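Local coordinates for protein mini spindles (Drosophila melanogaster, PDB 5VJC), which probably binds tubulin through its TOG domains and so promotes microtubule dynamics and formation of the mitotic spindle, at residues Leu8-Ala13 and Ser82-Cys87; Ser12-Arg17 and Asn88-Leu93; Glu194-Ile199 and Leu231-Gln236; Cys207-Val212 and Thr245-Gly250. One frame throughout, in Å; residues are numbered along the deposited sequence.

Interaction 1. Residues Leu8-Ala13 and Ser82-Cys87; sequences LCANSA and SKALVC
The methyl of Ala84 lies against the main chain of Leu8-Ala10: Ala84 CB points at the loop and comes 3.5 Å from Leu8 O and 3.9 Å from Ala10 N, so a side chain of one carbon lets the loop 8-13, extended over its first residues, run close against helix 82-87. Leu8 works alongside rather than head-on. With CG anti to its own carbonyl carbon (chi1 -62°), its chain runs beside that of Leu85 in the same direction, and Leu8 CD1 comes within 3.9 Å of Leu85 CD2. One turn further along the helix from Ala84, Cys87 faces the loop in turn, Cys87 SG resting against Ala10 CB at 4.1 Å. The polar part is carried by the two main chains through one water, which donates to Asn11 O at 2.6 Å and to Cys87 O at 2.9 Å. Asn11 itself turns its amide back on the loop: Asn11 OD1 accepts from Ala13 N at 3.0 Å in an Asx turn that leads into helix 13-22, the donor standing 48° out of the carbonyl plane. Around the contact, Leu85 also packs on Tyr114 and Val118 of helix 105-124, Leu8 reaches Val51 in a loop, and Cys9 O is hydrogen-bonded by Asn88 ND2, where helix 82-87 gives way to helix 89-99.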
loop_
_atom_site.group_PDB
_atom_site.type_symbol
_atom_site.label_atom_id
_atom_site.label_comp_id
_atom_site.label_asym_id
_atom_site.label_seq_id
_atom_site.Cartn_x
_atom_site.Cartn_y
_atom_site.Cartn_z
ATOM N N LEU A 8 20.746 -9.076 -8.801
ATOM C CA LEU A 8 20.532 -9.225 -7.377
ATOM C C LEU A 8 21.261 -10.468 -6.900
ATOM O O LEU A 8 21.304 -11.478 -7.604
ATOM C CB LEU A 8 19.038 -9.324 -7.057
ATOM C CG LEU A 8 18.196 -8.110 -7.434
ATOM C CD1 LEU A 8 16.741 -8.389 -7.127
ATOM C CD2 LEU A 8 18.677 -6.869 -6.688
ATOM N N CYS A 9 21.830 -10.396 -5.706
ATOM C CA CYS A 9 22.596 -11.523 -5.195
ATOM C C CYS A 9 21.786 -12.273 -4.134
ATOM O O CYS A 9 21.293 -11.670 -3.178
ATOM C CB CYS A 9 23.941 -11.029 -4.648
ATOM S SG CYS A 9 24.959 -12.297 -3.831
ATOM N N ALA A 10 21.612 -13.581 -4.323
ATOM C CA ALA A 10 21.002 -14.399 -3.285
ATOM C C ALA A 10 21.977 -14.503 -2.129
ATOM O O ALA A 10 23.031 -15.133 -2.238
ATOM C CB ALA A 10 20.630 -15.783 -3.803
ATOM N N ASN A 11 21.640 -13.846 -1.032
ATOM C CA ASN A 11 22.453 -13.889 0.163
ATOM C C ASN A 11 21.517 -13.735 1.338
ATOM O O ASN A 11 20.295 -13.652 1.147
ATOM C CB ASN A 11 23.537 -12.805 0.136
ATOM C CG ASN A 11 22.965 -11.407 -0.023
ATOM O OD1 ASN A 11 21.929 -11.080 0.555
ATOM N ND2 ASN A 11 23.643 -10.568 -0.813
ATOM N N SER A 12 22.073 -13.696 2.545
ATOM C CA SER A 12 21.252 -13.588 3.746
ATOM C C SER A 12 21.396 -12.218 4.391
ATOM O O SER A 12 21.173 -12.062 5.591
ATOM C CB SER A 12 21.637 -14.679 4.748
ATOM O OG SER A 12 22.962 -14.463 5.197
ATOM N N ALA A 13 21.778 -11.220 3.598
ATOM C CA ALA A 13 22.021 -9.887 4.132
ATOM C C ALA A 13 20.749 -9.222 4.693
ATOM O O ALA A 13 20.829 -8.283 5.493
ATOM C CB ALA A 13 22.652 -9.006 3.066
ATOM N N SER A 82 14.194 -15.769 -8.962
ATOM C CA SER A 82 13.234 -15.391 -7.935
ATOM C C SER A 82 13.816 -15.523 -6.522
ATOM O O SER A 82 13.443 -14.775 -5.611
ATOM C CB SER A 82 11.979 -16.252 -8.062
ATOM O OG SER A 82 12.238 -17.563 -7.600
ATOM N N LYS A 83 14.729 -16.472 -6.327
ATOM C CA LYS A 83 15.379 -16.615 -5.028
ATOM C C LYS A 83 16.070 -15.298 -4.649
ATOM O O LYS A 83 15.891 -14.770 -3.544
ATOM C CB LYS A 83 16.389 -17.770 -5.049
ATOM C CG LYS A 83 16.846 -18.261 -3.677
ATOM C CD LYS A 83 15.865 -17.895 -2.553
ATOM C CE LYS A 83 16.280 -18.533 -1.223
ATOM N NZ LYS A 83 15.456 -18.030 -0.083
ATOM N N ALA A 84 16.829 -14.758 -5.589
ATOM C CA ALA A 84 17.538 -13.503 -5.376
ATOM C C ALA A 84 16.568 -12.338 -5.102
ATOM O O ALA A 84 16.788 -11.546 -4.186
ATOM C CB ALA A 84 18.429 -13.197 -6.574
ATOM N N LEU A 85 15.487 -12.257 -5.877
ATOM C CA LEU A 85 14.452 -11.246 -5.630
ATOM C C LEU A 85 14.007 -11.322 -4.170
ATOM O O LEU A 85 14.059 -10.319 -3.464
ATOM C CB LEU A 85 13.248 -11.417 -6.580
ATOM C CG LEU A 85 12.208 -10.280 -6.557
ATOM C CD1 LEU A 85 11.245 -10.399 -5.384
ATOM C CD2 LEU A 85 12.938 -8.959 -6.502
ATOM N N VAL A 86 13.613 -12.504 -3.708
ATOM C CA VAL A 86 13.172 -12.665 -2.318
ATOM C C VAL A 86 14.238 -12.256 -1.289
ATOM O O VAL A 86 13.932 -11.584 -0.295
ATOM C CB VAL A 86 12.728 -14.120 -2.033
ATOM C CG1 VAL A 86 12.418 -14.315 -0.544
ATOM C CG2 VAL A 86 11.502 -14.466 -2.892
ATOM N N CYS A 87 15.480 -12.669 -1.524
ATOM C CA CYS A 87 16.608 -12.250 -0.695
ATOM C C CYS A 87 16.785 -10.720 -0.631
ATOM O O CYS A 87 17.309 -10.180 0.357
ATOM C CB CYS A 87 17.900 -12.904 -1.210
ATOM S SG CYS A 87 17.945 -14.695 -0.956
HETATM O O HOH W 1 18.743 -11.876 2.203
#

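Interaction 2. Residues Ser12-Arg17 and Asn88-Leu93; sequences SAKNQR and NLDLIL
Arg17 grips Asp90 side-on, one nitrogen to each carboxylate oxygen. Arg17 NE donates to Asp90 OD2 at 2.6 Å, with the acceptor in the guanidinium plane, while Arg17 NH2 donates to Asp90 OD1, also at 2.6 Å, slightly tilted from it. Both oxygens use their syn lone pairs, and the two flat groups stand only 17° apart. The tight packing continues over the faces of the guanidinium. Leu91 CD1 sits 3.5 Å from Arg17 CZ, over the centre of one face, and the backbone of Ala13 and Lys14 lies nearer the rim of the opposite one; the salt bridge at its edge and the packing on both faces fix its orientation. A leucine in place of Arg17 would probably leave the buried Asp90 carboxylate without its two-pronged charged mate and cut the water link to Asn88. That link belongs to the water-mediated side, where one water, 2.9 Å from Arg17 NH1, bridges it to Asn88 OD1; Asn88 ND2 is hydrogen-bonded to Ala84 O. The contact of Lys14 with Asp90 is looser: the chains slide past each other in opposite directions, and Lys14 NZ stays 4.7 Å from Asp90 OD1. A bend at chi3 (-73°) carries that amine to a salt bridge with Glu133 and hydrogen bonds to Val86 O and Tyr127 OH. Segments 13-17 and 89-93 of helices 13-22 and 89-99 are inclined at 63°, with axes 10.8 Å apart. A buried bidentate arginine-carboxylate salt bridge thus ties these two helices together within the all-helical, HEAT-type TOG fold.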
loop_
_atom_site.group_PDB
_atom_site.type_symbol
_atom_site.label_atom_id
_atom_site.label_comp_id
_atom_site.label_asym_id
_atom_site.label_seq_id
_atom_site.Cartn_x
_atom_site.Cartn_y
_atom_site.Cartn_z
ATOM N N SER A 12 22.073 -13.696 2.545
ATOM C CA SER A 12 21.252 -13.588 3.746
ATOM C C SER A 12 21.396 -12.218 4.391
ATOM O O SER A 12 21.173 -12.062 5.591
ATOM C CB SER A 12 21.637 -14.679 4.748
ATOM O OG SER A 12 22.962 -14.463 5.197
ATOM N N ALA A 13 21.778 -11.220 3.598
ATOM C CA ALA A 13 22.021 -9.887 4.132
ATOM C C ALA A 13 20.749 -9.222 4.693
ATOM O O ALA A 13 20.829 -8.283 5.493
ATOM C CB ALA A 13 22.652 -9.006 3.066
ATOM N N LYS A 14 19.583 -9.714 4.301
ATOM C CA LYS A 14 18.342 -9.140 4.808
ATOM C C LYS A 14 18.273 -9.270 6.329
ATOM O O LYS A 14 17.744 -8.389 7.015
ATOM C CB LYS A 14 17.107 -9.802 4.147
ATOM C CG LYS A 14 15.786 -9.139 4.527
ATOM C CD LYS A 14 14.579 -10.012 4.146
ATOM C CE LYS A 14 14.353 -10.020 2.621
ATOM N NZ LYS A 14 13.175 -10.897 2.332
ATOM N N ASN A 15 18.821 -10.361 6.864
ATOM C CA ASN A 15 18.843 -10.538 8.304
ATOM C C ASN A 15 19.504 -9.368 9.016
ATOM O O ASN A 15 18.961 -8.843 9.992
ATOM C CB ASN A 15 19.551 -11.853 8.686
ATOM C CG ASN A 15 18.746 -13.063 8.280
ATOM O OD1 ASN A 15 17.520 -12.998 8.187
ATOM N ND2 ASN A 15 19.429 -14.160 7.996
ATOM N N GLN A 16 20.648 -8.929 8.509
ATOM C CA GLN A 16 21.357 -7.836 9.157
ATOM C C GLN A 16 20.598 -6.523 8.980
ATOM O O GLN A 16 20.625 -5.660 9.861
ATOM C CB GLN A 16 22.788 -7.699 8.620
ATOM C CG GLN A 16 23.659 -6.797 9.478
ATOM C CD GLN A 16 23.715 -7.267 10.932
ATOM O OE1 GLN A 16 24.104 -8.408 11.214
ATOM N NE2 GLN A 16 23.305 -6.396 11.856
ATOM N N ARG A 17 19.907 -6.379 7.853
ATOM C CA ARG A 17 19.155 -5.151 7.609
ATOM C C ARG A 17 17.992 -5.061 8.585
ATOM O O ARG A 17 17.752 -4.010 9.178
ATOM C CB ARG A 17 18.675 -5.091 6.159
ATOM C CG ARG A 17 19.834 -4.983 5.141
ATOM C CD ARG A 17 19.315 -4.581 3.762
ATOM N NE ARG A 17 18.460 -5.607 3.170
ATOM C CZ ARG A 17 18.899 -6.578 2.373
ATOM N NH1 ARG A 17 20.197 -6.688 2.106
ATOM N NH2 ARG A 17 18.044 -7.458 1.868
ATOM N N ASN A 88 16.370 -10.022 -1.686
ATOM C CA ASN A 88 16.524 -8.578 -1.718
ATOM C C ASN A 88 15.173 -7.839 -1.733
ATOM O O ASN A 88 15.114 -6.651 -2.018
ATOM C CB ASN A 88 17.368 -8.173 -2.928
ATOM C CG ASN A 88 18.798 -8.686 -2.837
ATOM O OD1 ASN A 88 19.665 -8.001 -2.319
ATOM N ND2 ASN A 88 19.041 -9.897 -3.338
ATOM N N LEU A 89 14.101 -8.546 -1.387
ATOM C CA LEU A 89 12.754 -7.979 -1.499
ATOM C C LEU A 89 12.595 -6.637 -0.796
ATOM O O LEU A 89 11.986 -5.706 -1.339
ATOM C CB LEU A 89 11.713 -8.961 -0.929
ATOM C CG LEU A 89 10.250 -8.485 -0.957
ATOM C CD1 LEU A 89 9.749 -8.217 -2.403
ATOM C CD2 LEU A 89 9.327 -9.494 -0.209
ATOM N N ASP A 90 13.118 -6.558 0.424
ATOM C CA ASP A 90 12.975 -5.360 1.247
ATOM C C ASP A 90 13.610 -4.136 0.565
ATOM O O ASP A 90 13.035 -3.032 0.588
ATOM C CB ASP A 90 13.571 -5.603 2.655
ATOM C CG ASP A 90 15.079 -5.931 2.628
ATOM O OD1 ASP A 90 15.494 -6.821 1.852
ATOM O OD2 ASP A 90 15.846 -5.288 3.391
ATOM N N LEU A 91 14.765 -4.332 -0.077
ATOM C CA LEU A 91 15.440 -3.254 -0.804
ATOM C C LEU A 91 14.623 -2.821 -2.023
ATOM O O LEU A 91 14.517 -1.632 -2.326
ATOM C CB LEU A 91 16.839 -3.696 -1.269
ATOM C CG LEU A 91 17.756 -4.183 -0.134
ATOM C CD1 LEU A 91 19.067 -4.788 -0.687
ATOM C CD2 LEU A 91 18.040 -2.993 0.758
ATOM N N ILE A 92 14.080 -3.795 -2.735
ATOM C CA ILE A 92 13.316 -3.491 -3.950
ATOM C C ILE A 92 12.000 -2.784 -3.608
ATOM O O ILE A 92 11.612 -1.835 -4.302
ATOM C CB ILE A 92 13.022 -4.755 -4.773
ATOM C CG1 ILE A 92 14.330 -5.379 -5.288
ATOM C CG2 ILE A 92 12.120 -4.434 -5.951
ATOM C CD1 ILE A 92 15.226 -4.398 -6.006
ATOM N N LEU A 93 11.327 -3.235 -2.544
ATOM C CA LEU A 93 10.107 -2.569 -2.091
ATOM C C LEU A 93 10.427 -1.128 -1.698
ATOM O O LEU A 93 9.696 -0.207 -2.089
ATOM C CB LEU A 93 9.439 -3.321 -0.921
ATOM C CG LEU A 93 8.862 -4.710 -1.257
ATOM C CD1 LEU A 93 8.304 -5.402 -0.024
ATOM C CD2 LEU A 93 7.766 -4.628 -2.382
HETATM O O HOH W 2 20.325 -8.882 0.236
#

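Interaction 3. Residues Glu194-Ile199 and Leu231-Gln236; sequences ELTFLI and LNCIVQ
Thr196 and Cys233 form the innermost shell, their CA atoms 4.9 Å apart. Thr196 OG1 presses on the cysteine methylene, 3.2 Å from Cys233 CB, and the sulfur passes beside it toward helix 185-202. With SG anti to the backbone N (chi1 -170°), Cys233 delivers its sulfur against two aliphatic groups, Cys233 SG lying 4.1 Å from Leu195 CB and 4.0 Å from Ile199 CD1. Gln236, one turn on, contributes only its aliphatic part: Gln236 CB meets Thr196 CG2 at 4.0 Å, and Gln236 CG slides past Ile199 CG2 at 4.1 Å, the two side chains running in opposite directions. No hydrogen bond crosses between the segments. The next shell explains how the threonine is oriented: its hydroxyl turns back along its own helix and bonds to Leu192 O, which satisfies the polar atom and leaves CG2 to face Gln236. Ile215 of helix 209-217 touches both Leu195 and Cys233, while Phe173 of helix 169-178 backs Leu195 and Ile199. The two helical segments run nearly parallel, at 14°, with axes 9.0 Å apart. Two parallel helices joined through an intervening helix, 209-217, that packs against both are the arrangement expected of a HEAT-type alpha-solenoid, in which like helices line up side by side in a layer, as in this TOG domain.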
loop_
_atom_site.group_PDB
_atom_site.type_symbol
_atom_site.label_atom_id
_atom_site.label_comp_id
_atom_site.label_asym_id
_atom_site.label_seq_id
_atom_site.Cartn_x
_atom_site.Cartn_y
_atom_site.Cartn_z
ATOM N N GLU A 194 -12.166 0.899 -0.565
ATOM C CA GLU A 194 -11.333 -0.241 -0.207
ATOM C C GLU A 194 -11.773 -0.828 1.132
ATOM O O GLU A 194 -11.821 -2.051 1.297
ATOM C CB GLU A 194 -9.850 0.162 -0.179
ATOM C CG GLU A 194 -8.902 -1.049 -0.256
ATOM C CD GLU A 194 -9.036 -1.835 -1.565
ATOM O OE1 GLU A 194 -9.650 -1.331 -2.540
ATOM O OE2 GLU A 194 -8.488 -2.949 -1.640
ATOM N N LEU A 195 -12.125 0.031 2.087
ATOM C CA LEU A 195 -12.633 -0.464 3.357
ATOM C C LEU A 195 -13.877 -1.330 3.127
ATOM O O LEU A 195 -14.035 -2.382 3.751
ATOM C CB LEU A 195 -12.941 0.690 4.316
ATOM C CG LEU A 195 -11.698 1.477 4.792
ATOM C CD1 LEU A 195 -12.062 2.827 5.421
ATOM C CD2 LEU A 195 -10.823 0.638 5.759
ATOM N N THR A 196 -14.731 -0.896 2.210
ATOM C CA THR A 196 -15.948 -1.636 1.876
ATOM C C THR A 196 -15.581 -3.013 1.313
ATOM O O THR A 196 -16.166 -4.030 1.705
ATOM C CB THR A 196 -16.819 -0.867 0.859
ATOM O OG1 THR A 196 -17.093 0.449 1.352
ATOM C CG2 THR A 196 -18.150 -1.605 0.581
ATOM N N PHE A 197 -14.605 -3.045 0.404
ATOM C CA PHE A 197 -14.157 -4.317 -0.152
ATOM C C PHE A 197 -13.631 -5.241 0.952
ATOM O O PHE A 197 -13.978 -6.427 1.018
ATOM C CB PHE A 197 -13.085 -4.100 -1.229
ATOM C CG PHE A 197 -12.333 -5.358 -1.592
ATOM C CD1 PHE A 197 -12.853 -6.247 -2.525
ATOM C CD2 PHE A 197 -11.125 -5.659 -0.986
ATOM C CE1 PHE A 197 -12.163 -7.410 -2.846
ATOM C CE2 PHE A 197 -10.435 -6.817 -1.307
ATOM C CZ PHE A 197 -10.956 -7.685 -2.245
ATOM N N LEU A 198 -12.809 -4.694 1.835
ATOM C CA LEU A 198 -12.213 -5.486 2.905
ATOM C C LEU A 198 -13.252 -6.010 3.899
ATOM O O LEU A 198 -13.155 -7.146 4.382
ATOM C CB LEU A 198 -11.165 -4.652 3.652
ATOM C CG LEU A 198 -9.891 -4.390 2.856
ATOM C CD1 LEU A 198 -9.007 -3.418 3.635
ATOM C CD2 LEU A 198 -9.170 -5.713 2.564
ATOM N N ILE A 199 -14.231 -5.175 4.222
ATOM C CA ILE A 199 -15.294 -5.585 5.150
ATOM C C ILE A 199 -16.188 -6.673 4.521
ATOM O O ILE A 199 -16.534 -7.638 5.175
ATOM C CB ILE A 199 -16.151 -4.380 5.578
ATOM C CG1 ILE A 199 -15.309 -3.433 6.439
ATOM C CG2 ILE A 199 -17.380 -4.835 6.382
ATOM C CD1 ILE A 199 -16.006 -2.139 6.743
ATOM N N LEU A 231 -21.213 6.269 2.828
ATOM C CA LEU A 231 -22.553 5.689 2.916
ATOM C C LEU A 231 -22.559 4.229 2.491
ATOM O O LEU A 231 -23.088 3.381 3.199
ATOM C CB LEU A 231 -23.539 6.475 2.058
ATOM C CG LEU A 231 -23.928 7.860 2.578
ATOM C CD1 LEU A 231 -24.743 8.612 1.538
ATOM C CD2 LEU A 231 -24.684 7.725 3.895
ATOM N N ASN A 232 -21.987 3.947 1.323
ATOM C CA ASN A 232 -21.893 2.570 0.839
ATOM C C ASN A 232 -21.173 1.693 1.827
ATOM O O ASN A 232 -21.510 0.518 1.993
ATOM C CB ASN A 232 -21.192 2.510 -0.512
ATOM C CG ASN A 232 -22.078 2.975 -1.632
ATOM O OD1 ASN A 232 -23.304 2.918 -1.524
ATOM N ND2 ASN A 232 -21.474 3.438 -2.716
ATOM N N CYS A 233 -20.202 2.274 2.520
ATOM C CA CYS A 233 -19.413 1.495 3.449
ATOM C C CYS A 233 -20.212 1.176 4.715
ATOM O O CYS A 233 -20.156 0.054 5.219
ATOM C CB CYS A 233 -18.109 2.216 3.798
ATOM S SG CYS A 233 -16.997 1.152 4.724
ATOM N N ILE A 234 -20.963 2.148 5.221
ATOM C CA ILE A 234 -21.761 1.923 6.424
ATOM C C ILE A 234 -22.920 0.975 6.109
ATOM O O ILE A 234 -23.281 0.143 6.938
ATOM C CB ILE A 234 -22.283 3.251 7.017
ATOM C CG1 ILE A 234 -21.108 4.066 7.549
ATOM C CG2 ILE A 234 -23.266 3.002 8.161
ATOM C CD1 ILE A 234 -20.276 3.330 8.586
ATOM N N VAL A 235 -23.464 1.080 4.899
ATOM C CA VAL A 235 -24.503 0.160 4.445
ATOM C C VAL A 235 -24.013 -1.294 4.499
ATOM O O VAL A 235 -24.705 -2.184 4.995
ATOM C CB VAL A 235 -24.965 0.492 3.004
ATOM C CG1 VAL A 235 -25.688 -0.693 2.380
ATOM C CG2 VAL A 235 -25.853 1.729 2.999
ATOM N N GLN A 236 -22.802 -1.522 4.006
ATOM C CA GLN A 236 -22.217 -2.850 4.036
ATOM C C GLN A 236 -22.044 -3.295 5.473
ATOM O O GLN A 236 -22.288 -4.469 5.814
ATOM C CB GLN A 236 -20.884 -2.863 3.285
ATOM C CG GLN A 236 -20.110 -4.140 3.424
ATOM C CD GLN A 236 -20.843 -5.337 2.834
ATOM O OE1 GLN A 236 -21.111 -5.387 1.635
ATOM N NE2 GLN A 236 -21.183 -6.296 3.685
#

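Interaction 4. Residues Cys207-Val212 and Thr245-Gly250; sequences CPQSAV and TYKMIG
Gln209, in the first turn of helix 209-217, opens the contact by laying its stem across Met248. With CG anti to the backbone N (chi1 175°) and the chain extended beyond it, Gln209 CG comes within 3.8 Å of Met248 CG, the two side chains crossing at a slant. The amide goes further, and Gln209 NE2 lies 3.9 Å from Lys247 CE, a contact with the aliphatic part of an exposed lysine. An alanine at Gln209 would probably uncover one flank of Met248 and leave that thioether chain freer to turn, with Lys247 losing its neighbour. One turn later Val212 takes over. Val212 CG1 is the branch that does the touching, 3.7 Å from Met248 CB, and the same methyl reaches Ile249 CG2 at 4.2 Å. Met248 therefore lies against both residues of this helix face, its CB by the valine and its CG by the glutamine. The short helical turn that presents it is knotted at its start, where Thr245 O accepts from both Met248 N and Ile249 N. Beyond the two segments, Met248 also touches Ser241 of helix 224-241, and Ile249 rests on Ile234 of that helix and Leu260 of helix 254-264. Across the two segments there is no hydrogen bond and no salt bridge. Attachment is largely by methyl and methylene groups, with one amide against a lysine methylene, so shape probably matters more than polar pairing in how this turn near the chain's end sits against helix 209-217.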
loop_
_atom_site.group_PDB
_atom_site.type_symbol
_atom_site.label_atom_id
_atom_site.label_comp_id
_atom_site.label_asym_id
_atom_site.label_seq_id
_atom_site.Cartn_x
_atom_site.Cartn_y
_atom_site.Cartn_z
ATOM N N CYS A 207 -13.150 -5.107 11.247
ATOM C CA CYS A 207 -13.609 -3.740 11.414
ATOM C C CYS A 207 -14.146 -3.487 12.811
ATOM O O CYS A 207 -15.311 -3.755 13.075
ATOM C CB CYS A 207 -14.681 -3.436 10.368
ATOM S SG CYS A 207 -15.288 -1.752 10.384
ATOM N N PRO A 208 -13.302 -2.971 13.720
ATOM C CA PRO A 208 -13.827 -2.711 15.066
ATOM C C PRO A 208 -14.818 -1.537 15.101
ATOM O O PRO A 208 -14.952 -0.788 14.125
ATOM C CB PRO A 208 -12.564 -2.407 15.882
ATOM C CG PRO A 208 -11.556 -1.982 14.886
ATOM C CD PRO A 208 -11.850 -2.750 13.637
ATOM N N GLN A 209 -15.522 -1.405 16.222
ATOM C CA GLN A 209 -16.557 -0.394 16.386
ATOM C C GLN A 209 -15.989 1.010 16.191
ATOM O O GLN A 209 -16.654 1.894 15.659
ATOM C CB GLN A 209 -17.208 -0.517 17.771
ATOM C CG GLN A 209 -18.220 0.580 18.082
ATOM C CD GLN A 209 -18.952 0.367 19.403
ATOM O OE1 GLN A 209 -19.128 -0.766 19.866
ATOM N NE2 GLN A 209 -19.361 1.471 20.031
ATOM N N SER A 210 -14.743 1.199 16.602
ATOM C CA SER A 210 -14.089 2.493 16.464
ATOM C C SER A 210 -13.855 2.872 15.005
ATOM O O SER A 210 -13.935 4.047 14.638
ATOM C CB SER A 210 -12.772 2.485 17.209
ATOM O OG SER A 210 -11.906 1.515 16.661
ATOM N N ALA A 211 -13.565 1.881 14.170
ATOM C CA ALA A 211 -13.385 2.148 12.749
ATOM C C ALA A 211 -14.720 2.534 12.130
ATOM O O ALA A 211 -14.791 3.446 11.311
ATOM C CB ALA A 211 -12.781 0.942 12.042
ATOM N N VAL A 212 -15.785 1.844 12.536
ATOM C CA VAL A 212 -17.121 2.164 12.061
ATOM C C VAL A 212 -17.480 3.627 12.337
ATOM O O VAL A 212 -18.032 4.317 11.482
ATOM C CB VAL A 212 -18.186 1.272 12.719
ATOM C CG1 VAL A 212 -19.564 1.695 12.254
ATOM C CG2 VAL A 212 -17.924 -0.197 12.402
ATOM N N THR A 245 -25.585 -1.354 14.232
ATOM C CA THR A 245 -24.815 -0.371 13.483
ATOM C C THR A 245 -25.105 1.025 14.009
ATOM O O THR A 245 -24.188 1.813 14.237
ATOM C CB THR A 245 -25.130 -0.409 11.976
ATOM O OG1 THR A 245 -25.100 -1.760 11.508
ATOM C CG2 THR A 245 -24.106 0.404 11.198
ATOM N N TYR A 246 -26.388 1.312 14.222
ATOM C CA TYR A 246 -26.832 2.641 14.635
ATOM C C TYR A 246 -26.194 3.074 15.947
ATOM O O TYR A 246 -26.042 4.262 16.208
ATOM C CB TYR A 246 -28.357 2.684 14.744
ATOM C CG TYR A 246 -29.042 2.615 13.404
ATOM C CD1 TYR A 246 -29.017 3.697 12.539
ATOM C CD2 TYR A 246 -29.709 1.467 12.997
ATOM C CE1 TYR A 246 -29.639 3.641 11.302
ATOM C CE2 TYR A 246 -30.336 1.401 11.760
ATOM C CZ TYR A 246 -30.297 2.494 10.917
ATOM O OH TYR A 246 -30.914 2.445 9.684
ATOM N N LYS A 247 -25.802 2.099 16.755
ATOM C CA LYS A 247 -25.101 2.357 18.001
ATOM C C LYS A 247 -23.604 2.550 17.745
ATOM O O LYS A 247 -22.900 3.170 18.548
ATOM C CB LYS A 247 -25.362 1.209 18.989
ATOM C CG LYS A 247 -24.170 0.761 19.832
ATOM C CD LYS A 247 -24.110 1.505 21.169
ATOM C CE LYS A 247 -22.794 1.236 21.898
ATOM N NZ LYS A 247 -22.547 2.162 23.045
ATOM N N MET A 248 -23.129 2.039 16.609
ATOM C CA MET A 248 -21.706 2.110 16.255
ATOM C C MET A 248 -21.322 3.369 15.454
ATOM O O MET A 248 -20.192 3.857 15.565
ATOM C CB MET A 248 -21.291 0.860 15.462
ATOM C CG MET A 248 -21.367 -0.444 16.242
ATOM S SD MET A 248 -20.553 -1.837 15.421
ATOM C CE MET A 248 -21.575 -2.031 13.963
ATOM N N ILE A 249 -22.244 3.893 14.647
ATOM C CA ILE A 249 -21.920 5.036 13.796
ATOM C C ILE A 249 -21.799 6.343 14.576
ATOM O O ILE A 249 -21.548 7.396 13.991
ATOM C CB ILE A 249 -22.964 5.249 12.674
ATOM C CG1 ILE A 249 -24.384 5.304 13.246
ATOM C CG2 ILE A 249 -22.831 4.182 11.593
ATOM C CD1 ILE A 249 -25.444 5.588 12.199
ATOM N N GLY A 250 -21.970 6.281 15.892
ATOM C CA GLY A 250 -22.000 7.491 16.693
ATOM C C GLY A 250 -23.332 8.202 16.533
ATOM O O GLY A 250 -24.387 7.573 16.615
#

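Two pairs of contacts sit on opposite sides of the chain's centre, with interactions 1 and 3 about 39 Å apart between centres. Interactions 1 and 2 overlap at Ser12-Ala13, touch each other directly, and use helices 82-87 and 89-99, which follow one another in the chain. Interactions 3 and 4 alternate along the chain and also touch, drawing on the successive helices 185-202, 209-217 and 224-241. Burial does not follow chemistry: interactions 2 and 4 are both buried, yet one rests on a salt bridge and the other on apolar fit, while the partly buried 1 and 3 differ in that a water bridges the first and the second is side-chain packing between helices.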